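Local atomic coordinates of melanin biosynthesis protein TyrA, putative (Shewanella oneidensis, PDB entry 2IIZ), a protein that binds heme b and probably acts as a dye-decolorizing (DyP-type) peroxidase. Residues T148-G153 with R207-N212; E164-G169 with E240-S245; K185-L190 with S292-S297. All blocks are in the same frame, centred on the assembly; numbering follows the deposited sequence.

Contact 1: residues T148-G153 with R207-N212. With HEM (protoporphyrin IX containing Fe), chain C.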
loop_
_atom_site.group_PDB
_atom_site.type_symbol
_atom_site.label_atom_id
_atom_site.label_comp_id
_atom_site.label_asym_id
_atom_site.label_seq_id
_atom_site.Cartn_x
_atom_site.Cartn_y
_atom_site.Cartn_z
ATOM N N THR A 148 -13.495 -10.909 -3.591
ATOM C CA THR A 148 -14.294 -12.052 -4.055
ATOM C C THR A 148 -14.775 -11.908 -5.513
ATOM O O THR A 148 -15.170 -12.892 -6.140
ATOM C CB THR A 148 -15.520 -12.313 -3.140
ATOM O OG1 THR A 148 -16.259 -11.099 -2.915
ATOM C CG2 THR A 148 -15.060 -12.808 -1.814
ATOM N N GLY A 149 -14.735 -10.683 -6.047
ATOM C CA GLY A 149 -15.160 -10.398 -7.417
ATOM C C GLY A 149 -16.606 -9.933 -7.510
ATOM O O GLY A 149 -17.096 -9.707 -8.618
ATOM N N PHE A 150 -17.281 -9.795 -6.359
ATOM C CA PHE A 150 -18.661 -9.282 -6.257
ATOM C C PHE A 150 -18.686 -7.822 -5.835
ATOM O O PHE A 150 -17.879 -7.411 -4.998
ATOM C CB PHE A 150 -19.444 -10.079 -5.205
ATOM C CG PHE A 150 -19.843 -11.453 -5.665
ATOM C CD1 PHE A 150 -18.901 -12.471 -5.738
ATOM C CD2 PHE A 150 -21.164 -11.730 -6.026
ATOM C CE1 PHE A 150 -19.254 -13.730 -6.165
ATOM C CE2 PHE A 150 -21.522 -13.004 -6.459
ATOM C CZ PHE A 150 -20.573 -13.999 -6.524
ATOM N N VAL A 151 -19.612 -7.046 -6.400
ATOM C CA VAL A 151 -19.725 -5.618 -6.128
ATOM C C VAL A 151 -20.178 -5.408 -4.702
ATOM O O VAL A 151 -21.189 -5.956 -4.305
ATOM C CB VAL A 151 -20.749 -4.931 -7.090
ATOM C CG1 VAL A 151 -20.995 -3.448 -6.731
ATOM C CG2 VAL A 151 -20.293 -5.030 -8.545
ATOM N N ASP A 152 -19.430 -4.618 -3.933
ATOM C CA ASP A 152 -19.780 -4.304 -2.538
ATOM C C ASP A 152 -20.229 -2.849 -2.491
ATOM O O ASP A 152 -19.514 -1.975 -3.015
ATOM C CB ASP A 152 -18.559 -4.498 -1.632
ATOM C CG ASP A 152 -18.889 -4.389 -0.128
ATOM O OD1 ASP A 152 -20.007 -4.757 0.313
ATOM O OD2 ASP A 152 -18.007 -3.930 0.623
ATOM N N GLY A 153 -21.398 -2.595 -1.880
ATOM C CA GLY A 153 -21.925 -1.223 -1.668
ATOM C C GLY A 153 -23.370 -0.959 -2.110
ATOM O O GLY A 153 -24.008 0.027 -1.706
ATOM N N ARG A 207 -26.545 -12.710 -4.938
ATOM C CA ARG A 207 -26.607 -11.879 -6.139
ATOM C C ARG A 207 -25.757 -12.526 -7.231
ATOM O O ARG A 207 -24.842 -13.283 -6.914
ATOM C CB ARG A 207 -26.090 -10.473 -5.831
ATOM C CG ARG A 207 -26.799 -9.802 -4.667
ATOM C CD ARG A 207 -26.225 -8.448 -4.381
ATOM N NE ARG A 207 -26.662 -7.467 -5.356
ATOM C CZ ARG A 207 -27.696 -6.645 -5.194
ATOM N NH1 ARG A 207 -28.433 -6.663 -4.089
ATOM N NH2 ARG A 207 -28.001 -5.791 -6.156
ATOM N N THR A 208 -26.048 -12.239 -8.504
ATOM C CA THR A 208 -25.180 -12.709 -9.592
ATOM C C THR A 208 -23.889 -11.901 -9.547
ATOM O O THR A 208 -23.895 -10.749 -9.133
ATOM C CB THR A 208 -25.826 -12.601 -10.987
ATOM O OG1 THR A 208 -26.143 -11.240 -11.285
ATOM C CG2 THR A 208 -27.087 -13.435 -11.049
ATOM N N LYS A 209 -22.791 -12.516 -9.973
ATOM C CA LYS A 209 -21.461 -11.917 -9.835
ATOM C C LYS A 209 -21.302 -10.718 -10.758
ATOM O O LYS A 209 -21.280 -9.584 -10.287
ATOM C CB LYS A 209 -20.364 -12.963 -10.091
ATOM C CG LYS A 209 -18.966 -12.552 -9.608
ATOM C CD LYS A 209 -18.039 -13.764 -9.467
ATOM C CE LYS A 209 -16.593 -13.370 -9.096
ATOM N NZ LYS A 209 -15.717 -14.566 -8.818
ATOM N N GLN A 210 -21.210 -10.969 -12.065
ATOM C CA GLN A 210 -20.858 -9.930 -13.024
ATOM C C GLN A 210 -21.875 -8.797 -13.087
ATOM O O GLN A 210 -21.548 -7.654 -12.839
ATOM C CB GLN A 210 -20.667 -10.529 -14.419
ATOM C CG GLN A 210 -19.931 -9.597 -15.381
ATOM C CD GLN A 210 -18.548 -9.156 -14.860
ATOM O OE1 GLN A 210 -18.156 -8.008 -15.024
ATOM N NE2 GLN A 210 -17.818 -10.078 -14.232
ATOM N N ASP A 211 -23.116 -9.127 -13.420
ATOM C CA ASP A 211 -24.164 -8.121 -13.571
ATOM C C ASP A 211 -24.701 -7.622 -12.230
ATOM O O ASP A 211 -25.377 -6.594 -12.191
ATOM C CB ASP A 211 -25.315 -8.673 -14.424
ATOM C CG ASP A 211 -24.890 -8.993 -15.854
ATOM O OD1 ASP A 211 -23.903 -8.400 -16.347
ATOM O OD2 ASP A 211 -25.553 -9.845 -16.485
ATOM N N ASN A 212 -24.404 -8.343 -11.146
ATOM C CA ASN A 212 -24.787 -7.940 -9.791
ATOM C C ASN A 212 -26.288 -7.795 -9.615
ATOM O O ASN A 212 -26.764 -6.777 -9.138
ATOM C CB ASN A 212 -24.106 -6.629 -9.410
ATOM C CG ASN A 212 -24.324 -6.260 -7.953
ATOM O OD1 ASN A 212 -24.514 -7.143 -7.073
ATOM N ND2 ASN A 212 -24.301 -4.946 -7.677
HETATM C CHA HEM C . -24.346 -6.650 1.433
HETATM C CHB HEM C . -19.869 -8.381 1.025
HETATM C CHC HEM C . -19.352 -8.359 5.780
HETATM C CHD HEM C . -23.575 -6.124 6.196
HETATM C C1A HEM C . -23.186 -7.155 0.908
HETATM C C2A HEM C . -22.950 -7.426 -0.495
HETATM C C3A HEM C . -21.698 -7.907 -0.589
HETATM C C4A HEM C . -21.127 -7.944 0.731
HETATM C CMA HEM C . -20.957 -8.356 -1.859
HETATM C CAA HEM C . -23.970 -7.192 -1.636
HETATM C CBA HEM C . -23.837 -5.783 -2.248
HETATM C CGA HEM C . -24.477 -4.739 -1.360
HETATM O O1A HEM C . -23.741 -3.947 -0.700
HETATM O O2A HEM C . -25.735 -4.680 -1.303
HETATM C C1B HEM C . -19.358 -8.537 2.275
HETATM C C2B HEM C . -18.051 -9.086 2.569
HETATM C C3B HEM C . -17.909 -9.078 3.899
HETATM C C4B HEM C . -19.117 -8.525 4.460
HETATM C CMB HEM C . -17.067 -9.567 1.478
HETATM C CAB HEM C . -16.728 -9.542 4.767
HETATM C CBB HEM C . -15.987 -10.582 4.410
HETATM C C1C HEM C . -20.465 -7.772 6.293
HETATM C C2C HEM C . -20.719 -7.617 7.701
HETATM C C3C HEM C . -21.895 -6.995 7.828
HETATM C C4C HEM C . -22.398 -6.744 6.491
HETATM C CMC HEM C . -19.751 -8.115 8.785
HETATM C CAC HEM C . -22.636 -6.588 9.116
HETATM C CBC HEM C . -22.196 -6.833 10.357
HETATM C C1D HEM C . -24.162 -6.034 4.964
HETATM C C2D HEM C . -25.409 -5.363 4.707
HETATM C C3D HEM C . -25.652 -5.528 3.218
HETATM C C4D HEM C . -24.524 -6.281 2.736
HETATM C CMD HEM C . -26.303 -4.643 5.738
HETATM C CAD HEM C . -26.838 -5.019 2.383
HETATM C CBD HEM C . -27.836 -6.158 2.255
HETATM C CGD HEM C . -29.169 -5.697 1.716
HETATM O O1D HEM C . -29.462 -5.995 0.517
HETATM O O2D HEM C . -29.923 -5.044 2.484
HETATM N NA HEM C . -22.056 -7.481 1.636
HETATM N NB HEM C . -19.989 -8.199 3.452
HETATM N NC HEM C . -21.499 -7.231 5.566
HETATM N ND HEM C . -23.668 -6.561 3.786
HETATM FE FE HEM C . -21.865 -7.565 3.609
HETATM O O HOH W 1 -21.645 -8.106 -8.283
#
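Phe150 and Lys209 meet because of two torsions. Phe150 places CG beside its own backbone N and anti to the carbonyl carbon (chi1 -75°), while Lys209 sends CG anti to the backbone N (chi1 -164°) and continues fully extended. The two side chains therefore cross at about a right angle, with the lysine's aliphatic part lying over one face of the ring. Lys209 CG sits 3.7 Å from the centroid of the Phe150 ring and 14° off its normal, which meets the geometry of a CH-pi contact. At the ring edge, near its plane, Arg207 O approaches Phe150 CE2 to 3.4 Å. Beyond the ring, Lys209 NZ gives a weak hydrogen bond to Thr148 O (3.2 Å); its stronger partner is the side chain of Gln201.

The second meeting point is apolar against amide: Val151 CB lies 3.6 Å from Asn212 ND2, which is hydrogen-bonded to Thr154 OG1. The Asn212 carboxamide is fixed from its other end, since Arg207 NE donates to Asn212 OD1 at 2.8 Å from well above the carbonyl plane. A water accepts from Val151 N at 3.0 Å; its other leg, to Lys209 O, is suspiciously short.

Gly149 to Gly153 spell the GXXDG signature of DyP-type peroxidases, and the last residue touches the cofactor directly: Gly153 N donates to the heme propionate oxygen O1A at 3.0 Å. The motif's Asp152 reaches the porphyrin near C4A through OD1, which is also salt-bridged to Arg243. On the partner segment, Arg207 CD rests against the propionate's CAA at 3.8 Å.

Both segments are loops. Residues 148-153 run between strand 130-139 and helix 160-166; residues 207-212 leave helix 198-205, whose Gln201 and Ile205 pack against Phe150, while Leu198 touches Lys209.

Contact 2: residues E164-G169 with E240-S245. With HEM (protoporphyrin IX containing Fe), chain C.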
loop_
_atom_site.group_PDB
_atom_site.type_symbol
_atom_site.label_atom_id
_atom_site.label_comp_id
_atom_site.label_asym_id
_atom_site.label_seq_id
_atom_site.Cartn_x
_atom_site.Cartn_y
_atom_site.Cartn_z
ATOM N N GLU A 164 -29.309 10.123 7.719
ATOM C CA GLU A 164 -30.401 9.558 8.526
ATOM C C GLU A 164 -29.976 8.252 9.227
ATOM O O GLU A 164 -30.271 8.035 10.407
ATOM C CB GLU A 164 -31.609 9.299 7.613
ATOM C CG GLU A 164 -32.930 9.018 8.325
ATOM C CD GLU A 164 -33.708 10.266 8.670
ATOM O OE1 GLU A 164 -33.313 11.370 8.225
ATOM O OE2 GLU A 164 -34.721 10.133 9.393
ATOM N N VAL A 165 -29.282 7.389 8.491
ATOM C CA VAL A 165 -28.859 6.080 9.014
ATOM C C VAL A 165 -27.637 6.212 9.911
ATOM O O VAL A 165 -27.585 5.610 10.971
ATOM C CB VAL A 165 -28.544 5.083 7.874
ATOM C CG1 VAL A 165 -27.910 3.788 8.413
ATOM C CG2 VAL A 165 -29.803 4.751 7.112
ATOM N N ALA A 166 -26.662 7.003 9.481
ATOM C CA ALA A 166 -25.343 7.019 10.113
ATOM C C ALA A 166 -25.221 7.869 11.371
ATOM O O ALA A 166 -24.510 7.481 12.297
ATOM C CB ALA A 166 -24.278 7.462 9.102
ATOM N N LEU A 167 -25.905 9.013 11.399
ATOM C CA LEU A 167 -25.658 10.045 12.404
ATOM C C LEU A 167 -26.664 10.064 13.557
ATOM O O LEU A 167 -27.879 9.970 13.350
ATOM C CB LEU A 167 -25.649 11.437 11.749
ATOM C CG LEU A 167 -24.612 11.684 10.651
ATOM C CD1 LEU A 167 -24.736 13.102 10.087
ATOM C CD2 LEU A 167 -23.198 11.445 11.142
ATOM N N VAL A 168 -26.143 10.199 14.775
ATOM C CA VAL A 168 -26.988 10.391 15.957
ATOM C C VAL A 168 -27.731 11.708 15.781
ATOM O O VAL A 168 -27.180 12.669 15.202
ATOM C CB VAL A 168 -26.164 10.464 17.258
ATOM C CG2 VAL A 168 -25.304 9.210 17.452
ATOM N N GLY A 169 -28.973 11.738 16.274
ATOM C CA GLY A 169 -29.835 12.917 16.208
ATOM C C GLY A 169 -30.282 13.357 17.596
ATOM O O GLY A 169 -29.545 13.211 18.574
ATOM N N GLU A 240 -30.931 -0.623 9.149
ATOM C CA GLU A 240 -29.866 -0.284 8.188
ATOM C C GLU A 240 -28.561 0.117 8.845
ATOM O O GLU A 240 -28.542 0.508 10.002
ATOM C CB GLU A 240 -30.327 0.869 7.279
ATOM C CG GLU A 240 -31.143 0.450 6.049
ATOM C CD GLU A 240 -31.723 1.649 5.312
ATOM O OE1 GLU A 240 -32.727 2.210 5.800
ATOM O OE2 GLU A 240 -31.175 2.034 4.248
ATOM N N ILE A 241 -27.472 0.013 8.086
ATOM C CA ILE A 241 -26.214 0.647 8.440
ATOM C C ILE A 241 -25.605 1.277 7.187
ATOM O O ILE A 241 -25.993 0.942 6.050
ATOM C CB ILE A 241 -25.192 -0.340 9.041
ATOM C CG1 ILE A 241 -24.976 -1.539 8.121
ATOM C CG2 ILE A 241 -25.638 -0.815 10.416
ATOM C CD1 ILE A 241 -23.578 -2.105 8.219
ATOM N N LEU A 242 -24.658 2.185 7.386
ATOM C CA LEU A 242 -23.920 2.735 6.267
ATOM C C LEU A 242 -22.512 2.194 6.324
ATOM O O LEU A 242 -21.719 2.560 7.173
ATOM C CB LEU A 242 -23.921 4.268 6.272
ATOM C CG LEU A 242 -23.057 4.889 5.166
ATOM C CD1 LEU A 242 -23.759 4.841 3.809
ATOM C CD2 LEU A 242 -22.659 6.291 5.528
ATOM N N ARG A 243 -22.202 1.311 5.402
ATOM C CA ARG A 243 -20.881 0.713 5.374
ATOM C C ARG A 243 -19.937 1.568 4.586
ATOM O O ARG A 243 -20.332 2.203 3.608
ATOM C CB ARG A 243 -20.930 -0.642 4.709
ATOM C CG ARG A 243 -21.631 -1.694 5.499
ATOM C CD ARG A 243 -21.984 -2.833 4.570
ATOM N NE ARG A 243 -23.110 -2.465 3.703
ATOM C CZ ARG A 243 -23.313 -2.909 2.468
ATOM N NH1 ARG A 243 -22.460 -3.757 1.889
ATOM N NH2 ARG A 243 -24.381 -2.492 1.809
ATOM N N GLN A 244 -18.683 1.565 5.017
ATOM C CA GLN A 244 -17.638 2.319 4.373
ATOM C C GLN A 244 -16.447 1.422 4.095
ATOM O O GLN A 244 -15.331 1.915 4.072
ATOM C CB GLN A 244 -17.198 3.455 5.298
ATOM C CG GLN A 244 -18.213 4.594 5.461
ATOM C CD GLN A 244 -18.318 5.510 4.254
ATOM O OE1 GLN A 244 -17.698 5.274 3.219
ATOM N NE2 GLN A 244 -19.121 6.570 4.382
ATOM N N SER A 245 -16.687 0.119 3.890
ATOM C CA SER A 245 -15.600 -0.868 3.808
ATOM C C SER A 245 -14.842 -0.776 2.509
ATOM O O SER A 245 -15.374 -0.281 1.518
ATOM C CB SER A 245 -16.142 -2.282 3.881
ATOM O OG SER A 245 -17.190 -2.371 4.792
HETATM C CHA HEM C . -24.346 -6.650 1.433
HETATM C CHB HEM C . -19.869 -8.381 1.025
HETATM C CHC HEM C . -19.352 -8.359 5.780
HETATM C CHD HEM C . -23.575 -6.124 6.196
HETATM C C1A HEM C . -23.186 -7.155 0.908
HETATM C C2A HEM C . -22.950 -7.426 -0.495
HETATM C C3A HEM C . -21.698 -7.907 -0.589
HETATM C C4A HEM C . -21.127 -7.944 0.731
HETATM C CMA HEM C . -20.957 -8.356 -1.859
HETATM C CAA HEM C . -23.970 -7.192 -1.636
HETATM C CBA HEM C . -23.837 -5.783 -2.248
HETATM C CGA HEM C . -24.477 -4.739 -1.360
HETATM O O1A HEM C . -23.741 -3.947 -0.700
HETATM O O2A HEM C . -25.735 -4.680 -1.303
HETATM C C1B HEM C . -19.358 -8.537 2.275
HETATM C C2B HEM C . -18.051 -9.086 2.569
HETATM C C3B HEM C . -17.909 -9.078 3.899
HETATM C C4B HEM C . -19.117 -8.525 4.460
HETATM C CMB HEM C . -17.067 -9.567 1.478
HETATM C CAB HEM C . -16.728 -9.542 4.767
HETATM C CBB HEM C . -15.987 -10.582 4.410
HETATM C C1C HEM C . -20.465 -7.772 6.293
HETATM C C2C HEM C . -20.719 -7.617 7.701
HETATM C C3C HEM C . -21.895 -6.995 7.828
HETATM C C4C HEM C . -22.398 -6.744 6.491
HETATM C CMC HEM C . -19.751 -8.115 8.785
HETATM C CAC HEM C . -22.636 -6.588 9.116
HETATM C CBC HEM C . -22.196 -6.833 10.357
HETATM C C1D HEM C . -24.162 -6.034 4.964
HETATM C C2D HEM C . -25.409 -5.363 4.707
HETATM C C3D HEM C . -25.652 -5.528 3.218
HETATM C C4D HEM C . -24.524 -6.281 2.736
HETATM C CMD HEM C . -26.303 -4.643 5.738
HETATM C CAD HEM C . -26.838 -5.019 2.383
HETATM C CBD HEM C . -27.836 -6.158 2.255
HETATM C CGD HEM C . -29.169 -5.697 1.716
HETATM O O1D HEM C . -29.462 -5.995 0.517
HETATM O O2D HEM C . -29.923 -5.044 2.484
HETATM N NA HEM C . -22.056 -7.481 1.636
HETATM N NB HEM C . -19.989 -8.199 3.452
HETATM N NC HEM C . -21.499 -7.231 5.566
HETATM N ND HEM C . -23.668 -6.561 3.786
HETATM FE FE HEM C . -21.865 -7.565 3.609
#
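Val165 and Ala166, in the last turn of helix 160-166, rest on strand 238-249 of the large antiparallel sheet, a helix-on-sheet packing within the dimeric alpha+beta-barrel type of fold. Val165 and Glu240 cross at about a right angle. The valine's two methyls divide the work: CG2 lies 3.9 Å from Glu240 CB, whereas CG1, anti to the backbone N (chi1 172°), presses on the backbone just before Leu242, 3.6 Å from Ile241 CA. The carboxylate of Glu240 finds its polar partner in His161 of the same helix. One residue on from Val165 and from Ile241, Ala166 CB meets the Leu242 methyl CD2 at 4.1 Å. No hydrogen bond crosses between the segments, so dispersion carries this buried join.

The CB of Ile241 points away from the helix, and its CG1 comes within 4.1 Å of the heme methyl CMD. The strand thus has the helix beside it and the heme within reach of its other side chains. Arg243, bent at chi3, lays one guanidinium face against the porphyrin, with C3D over its centre. Arg243 NH1 (2.9 Å) and Arg243 NH2 (3.0 Å) both donate to heme O1A.

Contact 3: residues K185-L190 with S292-S297. With HEM (protoporphyrin IX containing Fe), chain C.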
loop_
_atom_site.group_PDB
_atom_site.type_symbol
_atom_site.label_atom_id
_atom_site.label_comp_id
_atom_site.label_asym_id
_atom_site.label_seq_id
_atom_site.Cartn_x
_atom_site.Cartn_y
_atom_site.Cartn_z
ATOM N N LYS A 185 -11.393 -6.419 10.605
ATOM C CA LYS A 185 -10.431 -6.745 9.560
ATOM C C LYS A 185 -10.659 -8.196 9.149
ATOM O O LYS A 185 -10.303 -9.113 9.902
ATOM C CB LYS A 185 -8.983 -6.577 10.042
ATOM C CG LYS A 185 -7.947 -6.755 8.900
ATOM C CD LYS A 185 -6.522 -6.474 9.344
ATOM C CE LYS A 185 -5.886 -7.672 10.029
ATOM N NZ LYS A 185 -4.438 -7.440 10.323
ATOM N N TYR A 186 -11.255 -8.381 7.962
ATOM C CA TYR A 186 -11.541 -9.701 7.393
ATOM C C TYR A 186 -10.422 -10.159 6.447
ATOM O O TYR A 186 -10.147 -9.521 5.423
ATOM C CB TYR A 186 -12.879 -9.706 6.645
ATOM C CG TYR A 186 -14.132 -9.802 7.514
ATOM C CD1 TYR A 186 -14.648 -11.021 7.878
ATOM C CD2 TYR A 186 -14.793 -8.673 7.950
ATOM C CE1 TYR A 186 -15.807 -11.127 8.672
ATOM C CE2 TYR A 186 -15.954 -8.755 8.749
ATOM C CZ TYR A 186 -16.451 -9.990 9.101
ATOM O OH TYR A 186 -17.585 -10.097 9.880
ATOM N N ALA A 187 -9.786 -11.272 6.810
ATOM C CA ALA A 187 -8.775 -11.923 5.988
ATOM C C ALA A 187 -9.477 -13.022 5.170
ATOM O O ALA A 187 -9.942 -14.018 5.723
ATOM C CB ALA A 187 -7.685 -12.521 6.866
ATOM N N HIS A 188 -9.553 -12.828 3.855
ATOM C CA HIS A 188 -10.240 -13.763 2.983
ATOM C C HIS A 188 -9.293 -14.926 2.705
ATOM O O HIS A 188 -8.071 -14.736 2.645
ATOM C CB HIS A 188 -10.609 -13.101 1.639
ATOM C CG HIS A 188 -11.651 -12.033 1.732
ATOM N ND1 HIS A 188 -12.296 -11.711 2.906
ATOM C CD2 HIS A 188 -12.174 -11.221 0.780
ATOM C CE1 HIS A 188 -13.163 -10.735 2.677
ATOM N NE2 HIS A 188 -13.112 -10.423 1.393
ATOM N N ASN A 189 -9.868 -16.116 2.540
ATOM C CA ASN A 189 -9.177 -17.269 1.974
ATOM C C ASN A 189 -9.507 -17.334 0.479
ATOM O O ASN A 189 -10.442 -18.018 0.045
ATOM C CB ASN A 189 -9.616 -18.545 2.704
ATOM C CG ASN A 189 -8.782 -19.761 2.335
ATOM O OD1 ASN A 189 -7.938 -19.716 1.430
ATOM N ND2 ASN A 189 -9.017 -20.867 3.044
ATOM N N LEU A 190 -8.736 -16.610 -0.318
ATOM C CA LEU A 190 -9.061 -16.434 -1.730
ATOM C C LEU A 190 -8.859 -17.702 -2.556
ATOM O O LEU A 190 -9.587 -17.932 -3.536
ATOM C CB LEU A 190 -8.245 -15.287 -2.323
ATOM C CG LEU A 190 -8.626 -13.901 -1.809
ATOM C CD1 LEU A 190 -7.678 -12.881 -2.389
ATOM C CD2 LEU A 190 -10.056 -13.514 -2.151
ATOM N N SER A 292 -11.995 -14.801 7.520
ATOM C CA SER A 292 -11.904 -14.803 8.980
ATOM C C SER A 292 -11.714 -13.400 9.525
ATOM O O SER A 292 -10.799 -12.677 9.092
ATOM C CB SER A 292 -10.737 -15.686 9.417
ATOM O OG SER A 292 -10.776 -16.931 8.728
ATOM N N ALA A 293 -12.576 -13.011 10.470
ATOM C CA ALA A 293 -12.456 -11.696 11.123
ATOM C C ALA A 293 -11.330 -11.730 12.173
ATOM O O ALA A 293 -11.465 -12.370 13.215
ATOM C CB ALA A 293 -13.776 -11.277 11.770
ATOM N N LEU A 294 -10.225 -11.045 11.890
ATOM C CA LEU A 294 -9.066 -11.051 12.779
ATOM C C LEU A 294 -9.157 -10.023 13.906
ATOM O O LEU A 294 -8.496 -10.186 14.940
ATOM C CB LEU A 294 -7.799 -10.798 11.972
ATOM C CG LEU A 294 -7.493 -11.809 10.863
ATOM C CD1 LEU A 294 -6.130 -11.514 10.226
ATOM C CD2 LEU A 294 -7.526 -13.236 11.402
ATOM N N THR A 295 -9.961 -8.970 13.713
ATOM C CA THR A 295 -10.127 -7.929 14.745
ATOM C C THR A 295 -11.581 -7.541 14.881
ATOM O O THR A 295 -12.378 -7.822 13.991
ATOM C CB THR A 295 -9.312 -6.669 14.411
ATOM O OG1 THR A 295 -9.864 -6.021 13.249
ATOM C CG2 THR A 295 -7.833 -7.030 14.179
ATOM N N GLY A 296 -11.925 -6.902 15.993
ATOM C CA GLY A 296 -13.289 -6.399 16.208
ATOM C C GLY A 296 -13.304 -5.256 17.201
ATOM O O GLY A 296 -13.114 -5.483 18.389
ATOM N N SER A 297 -13.538 -4.035 16.709
ATOM C CA SER A 297 -13.340 -2.811 17.483
ATOM C C SER A 297 -14.591 -1.939 17.455
ATOM O O SER A 297 -15.156 -1.713 16.377
ATOM C CB SER A 297 -12.186 -1.992 16.895
ATOM O OG SER A 297 -11.000 -2.747 16.689
HETATM C CHA HEM C . -24.346 -6.650 1.433
HETATM C CHB HEM C . -19.869 -8.381 1.025
HETATM C CHC HEM C . -19.352 -8.359 5.780
HETATM C CHD HEM C . -23.575 -6.124 6.196
HETATM C C1A HEM C . -23.186 -7.155 0.908
HETATM C C2A HEM C . -22.950 -7.426 -0.495
HETATM C C3A HEM C . -21.698 -7.907 -0.589
HETATM C C4A HEM C . -21.127 -7.944 0.731
HETATM C CMA HEM C . -20.957 -8.356 -1.859
HETATM C CAA HEM C . -23.970 -7.192 -1.636
HETATM C CBA HEM C . -23.837 -5.783 -2.248
HETATM C CGA HEM C . -24.477 -4.739 -1.360
HETATM O O1A HEM C . -23.741 -3.947 -0.700
HETATM O O2A HEM C . -25.735 -4.680 -1.303
HETATM C C1B HEM C . -19.358 -8.537 2.275
HETATM C C2B HEM C . -18.051 -9.086 2.569
HETATM C C3B HEM C . -17.909 -9.078 3.899
HETATM C C4B HEM C . -19.117 -8.525 4.460
HETATM C CMB HEM C . -17.067 -9.567 1.478
HETATM C CAB HEM C . -16.728 -9.542 4.767
HETATM C CBB HEM C . -15.987 -10.582 4.410
HETATM C C1C HEM C . -20.465 -7.772 6.293
HETATM C C2C HEM C . -20.719 -7.617 7.701
HETATM C C3C HEM C . -21.895 -6.995 7.828
HETATM C C4C HEM C . -22.398 -6.744 6.491
HETATM C CMC HEM C . -19.751 -8.115 8.785
HETATM C CAC HEM C . -22.636 -6.588 9.116
HETATM C CBC HEM C . -22.196 -6.833 10.357
HETATM C C1D HEM C . -24.162 -6.034 4.964
HETATM C C2D HEM C . -25.409 -5.363 4.707
HETATM C C3D HEM C . -25.652 -5.528 3.218
HETATM C C4D HEM C . -24.524 -6.281 2.736
HETATM C CMD HEM C . -26.303 -4.643 5.738
HETATM C CAD HEM C . -26.838 -5.019 2.383
HETATM C CBD HEM C . -27.836 -6.158 2.255
HETATM C CGD HEM C . -29.169 -5.697 1.716
HETATM O O1D HEM C . -29.462 -5.995 0.517
HETATM O O2D HEM C . -29.923 -5.044 2.484
HETATM N NA HEM C . -22.056 -7.481 1.636
HETATM N NB HEM C . -19.989 -8.199 3.452
HETATM N NC HEM C . -21.499 -7.231 5.566
HETATM N ND HEM C . -23.668 -6.561 3.786
HETATM FE FE HEM C . -21.865 -7.565 3.609
HETATM O O HOH W 2 -9.528 -16.855 6.241
#
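One wall of the heme pocket is built here, where strands 179-188 and 291-301 pair antiparallel in the main sheet. Ala187 and Ser292 form the hydrogen-bonded pair, with Ala187 N to Ser292 O at 2.9 Å and Ser292 N to Ala187 O at 2.8 Å. Leu294 N still donates to Lys185 O (2.8 Å, N-H...O angle 161°), but strand 291-301 leaves regular pairing here, and the CA nearest Lys185 is that of Thr295. A side chain is the next acceptor: Thr295 OG1, set between its backbone N and carbonyl carbon (chi1 68°), takes the N-H of Lys185 (N to OG1 3.1 Å).

Tyr186 and Ala293 are the non-hydrogen-bonded pair, and their side chains lie on the heme side. The Tyr186 ring is sandwiched: Ala293 CB is 3.7 Å above one face and the heme vinyl atom CAB 3.7 Å above the opposite one, both offset toward the rim. His188 CE1 approaches the same vinyl at CBB, 3.3 Å away. On the other face Ala187 CB packs against Leu294 CD1; Lys185 NZ is salt-bridged to Glu253.

Strand 254-262 pairs with 179-188 along its other edge and brings Phe258 to Tyr186, which Leu272 and Met275 of helix 266-276 also touch.

In the fold
All three contacts reach the same heme, yet they differ in place and chemistry. Contact 2 is buried, apolar between its segments and closest to the chain's centre; contacts 1 and 3 are partly buried, their centres about 20 Å apart. Contact 1 joins two loops through CH-pi, water and amide interactions, whereas contact 3 is backbone pairing inside the sheet. Contacts 2 and 3 both use that sheet, on opposite sides of the chain's centre, and do not touch. Contacts 1 and 2 do: Asp152 OD1 and Arg243 NH1 form a salt bridge at 3.1 Å. Thr148 CG2 of contact 1 also packs against His188 CD2 of contact 3, which meets the heme on its vinyl side.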